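Local coordinates for protein putative prolyl-tRNA synthetase (Leishmania major, PDB 5XIL) that probably attaches L-proline to its cognate tRNA at the expense of ATP, as a class II aminoacyl-tRNA synthetase, at residues 367-372 with 376-381. Sequence-based numbering, arbitrary orientation.
Sequences SLAVAV and GARHSV
The shortest polar bond runs from L368 N to V381 O, 2.7 Å, with the donor tilted 32° from the carbonyl plane. L368 O takes V381 N in return. V370 and H379 form the next hydrogen-bonded pair, each N bonded to the other's O. Beyond them V372 N reaches A377 O almost straight, at 2.8 Å. G376 N bends back to V372 O with an N-H...O angle of only 133°, where the chain turns. R378 CA also lies 3.3 Å from V370 O, as a CA-H...O contact.

This is an antiparallel beta hairpin in the anticodon-binding domain. Strand 378-382 forms one edge of its five-stranded mixed sheet within this chain, and 367-372 pairs on its other side with strand 354-358.

L368, V370, H379 and V381 share one face of the sheet. There CG2 of V370 meets CG2 of V381 at 3.7 Å. V372 CG2 comes to the edge of the H379 ring, 3.5 Å from CD2. Helix 387-412 covers L368, V370 and V372.

A369, A371, R378 and S380 lie on the other face. The R378 chain bends at chi3 (69°), and its guanidinium approaches the methyl groups of A369 and A371 at an oblique angle. NH2 is 3.9 Å from A369 CB and, reaching across strand 367-372, makes a salt bridge to E357 of strand 354-358. At the end of the hairpin away from the turn, one water joins S367 OG to S380 OG.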
ATOM      1  N   SER A 367      14.349   9.364  35.699  1.00 19.53           N
ATOM      2  CA  SER A 367      15.155  10.108  34.746  1.00 24.55           C
ATOM      3  C   SER A 367      15.851   9.164  33.758  1.00 23.50           C
ATOM      4  O   SER A 367      16.754   8.420  34.125  1.00 26.68           O
ATOM      5  CB  SER A 367      16.229  10.928  35.428  1.00 28.89           C
ATOM      6  OG  SER A 367      17.019  11.686  34.487  1.00 28.24           O
ATOM      7  N   LEU A 368      15.449   9.261  32.486  1.00 20.61           N
ATOM      8  CA  LEU A 368      15.896   8.266  31.486  1.00 19.58           C
ATOM      9  C   LEU A 368      17.176   8.726  30.864  1.00 17.76           C
ATOM     10  O   LEU A 368      17.285   9.860  30.484  1.00 18.35           O
ATOM     11  CB  LEU A 368      14.821   8.178  30.390  1.00 19.89           C
ATOM     12  CG  LEU A 368      13.391   7.877  30.869  1.00 22.35           C
ATOM     13  CD1 LEU A 368      12.463   7.817  29.691  1.00 24.95           C
ATOM     14  CD2 LEU A 368      13.387   6.584  31.682  1.00 23.93           C
ATOM     15  N   ALA A 369      18.143   7.844  30.743  1.00 17.17           N
ATOM     16  CA  ALA A 369      19.345   8.142  30.029  1.00 16.73           C
ATOM     17  C   ALA A 369      19.146   7.782  28.547  1.00 16.91           C
ATOM     18  O   ALA A 369      18.931   6.625  28.237  1.00 16.19           O
ATOM     19  CB  ALA A 369      20.478   7.312  30.571  1.00 18.04           C
ATOM     20  N   VAL A 370      19.286   8.756  27.683  1.00 17.19           N
ATOM     21  CA  VAL A 370      18.939   8.622  26.271  1.00 16.24           C
ATOM     22  C   VAL A 370      20.189   8.889  25.476  1.00 16.87           C
ATOM     23  O   VAL A 370      20.835   9.881  25.666  1.00 17.71           O
ATOM     24  CB  VAL A 370      17.865   9.618  25.872  1.00 17.29           C
ATOM     25  CG1 VAL A 370      17.509   9.463  24.375  1.00 18.80           C
ATOM     26  CG2 VAL A 370      16.646   9.426  26.704  1.00 18.49           C
ATOM     27  N   ALA A 371      20.559   7.935  24.643  1.00 14.03           N
ATOM     28  CA  ALA A 371      21.695   8.061  23.784  1.00 14.00           C
ATOM     29  C   ALA A 371      21.160   8.298  22.368  1.00 14.19           C
ATOM     30  O   ALA A 371      20.370   7.452  21.877  1.00 12.47           O
ATOM     31  CB  ALA A 371      22.436   6.736  23.807  1.00 13.27           C
ATOM     32  N   VAL A 372      21.546   9.419  21.746  1.00 14.42           N
ATOM     33  CA  VAL A 372      21.124   9.781  20.389  1.00 13.48           C
ATOM     34  C   VAL A 372      22.086   9.212  19.349  1.00 13.76           C
ATOM     35  O   VAL A 372      23.307   9.474  19.386  1.00 13.24           O
ATOM     36  CB  VAL A 372      21.101  11.306  20.233  1.00 14.69           C
ATOM     37  CG1 VAL A 372      20.564  11.700  18.914  1.00 15.28           C
ATOM     38  CG2 VAL A 372      20.294  11.924  21.350  1.00 16.95           C
ATOM     39  N   GLY A 376      25.636  10.887  18.879  1.00 16.74           N
ATOM     40  CA  GLY A 376      26.297  10.324  20.026  1.00 20.05           C
ATOM     41  C   GLY A 376      26.011  11.124  21.266  1.00 20.80           C
ATOM     42  O   GLY A 376      26.511  10.819  22.328  1.00 22.66           O
ATOM     43  N   ALA A 377      25.134  12.091  21.195  1.00 19.53           N
ATOM     44  CA  ALA A 377      24.827  12.886  22.380  1.00 20.89           C
ATOM     45  C   ALA A 377      24.047  12.090  23.419  1.00 24.93           C
ATOM     46  O   ALA A 377      23.365  11.129  23.096  1.00 21.11           O
ATOM     47  CB  ALA A 377      24.052  14.095  21.978  1.00 21.71           C
ATOM     48  N   ARG A 378      24.173  12.481  24.682  1.00 22.89           N
ATOM     49  CA  ARG A 378      23.446  11.839  25.753  1.00 22.25           C
ATOM     50  C   ARG A 378      22.557  12.834  26.390  1.00 23.94           C
ATOM     51  O   ARG A 378      22.999  13.956  26.627  1.00 23.88           O
ATOM     52  CB  ARG A 378      24.416  11.213  26.704  1.00 24.98           C
ATOM     53  CG  ARG A 378      25.122  10.043  26.074  1.00 24.47           C
ATOM     54  CD  ARG A 378      26.030   9.361  27.060  1.00 27.99           C
ATOM     55  NE  ARG A 378      25.282   8.671  28.123  1.00 26.34           N
ATOM     56  CZ  ARG A 378      24.750   7.452  28.010  1.00 26.83           C
ATOM     57  NH1 ARG A 378      24.848   6.754  26.881  1.00 28.44           N
ATOM     58  NH2 ARG A 378      24.085   6.926  29.027  1.00 27.40           N
ATOM     59  N   HIS A 379      21.287  12.491  26.616  1.00 21.66           N
ATOM     60  CA  HIS A 379      20.339  13.390  27.282  1.00 23.17           C
ATOM     61  C   HIS A 379      19.775  12.717  28.504  1.00 23.89           C
ATOM     62  O   HIS A 379      19.660  11.484  28.535  1.00 23.62           O
ATOM     63  CB  HIS A 379      19.163  13.673  26.380  1.00 24.96           C
ATOM     64  CG  HIS A 379      19.511  14.508  25.213  1.00 29.20           C
ATOM     65  ND1 HIS A 379      19.385  15.877  25.218  1.00 34.77           N
ATOM     66  CD2 HIS A 379      20.020  14.176  24.005  1.00 31.83           C
ATOM     67  CE1 HIS A 379      19.743  16.350  24.034  1.00 37.29           C
ATOM     68  NE2 HIS A 379      20.155  15.337  23.293  1.00 28.82           N
ATOM     69  N   SER A 380      19.395  13.504  29.492  1.00 24.49           N
ATOM     70  CA  SER A 380      18.542  12.993  30.571  1.00 24.66           C
ATOM     71  C   SER A 380      17.145  13.406  30.266  1.00 23.73           C
ATOM     72  O   SER A 380      16.898  14.586  30.045  1.00 26.61           O
ATOM     73  CB  SER A 380      18.942  13.518  31.947  1.00 27.42           C
ATOM     74  OG  SER A 380      20.173  12.943  32.274  1.00 29.01           O
ATOM     75  N   VAL A 381      16.218  12.463  30.205  1.00 19.38           N
ATOM     76  CA  VAL A 381      14.848  12.861  29.971  1.00 19.60           C
ATOM     77  C   VAL A 381      13.991  12.426  31.146  1.00 17.28           C
ATOM     78  O   VAL A 381      13.964  11.251  31.498  1.00 16.05           O
ATOM     79  CB  VAL A 381      14.297  12.241  28.678  1.00 19.76           C
ATOM     80  CG1 VAL A 381      12.824  12.583  28.535  1.00 21.14           C
ATOM     81  CG2 VAL A 381      15.100  12.738  27.489  1.00 22.73           C
TER
HETATM   82  O   HOH W   1      19.455  10.390  33.045  0.54 22.74           O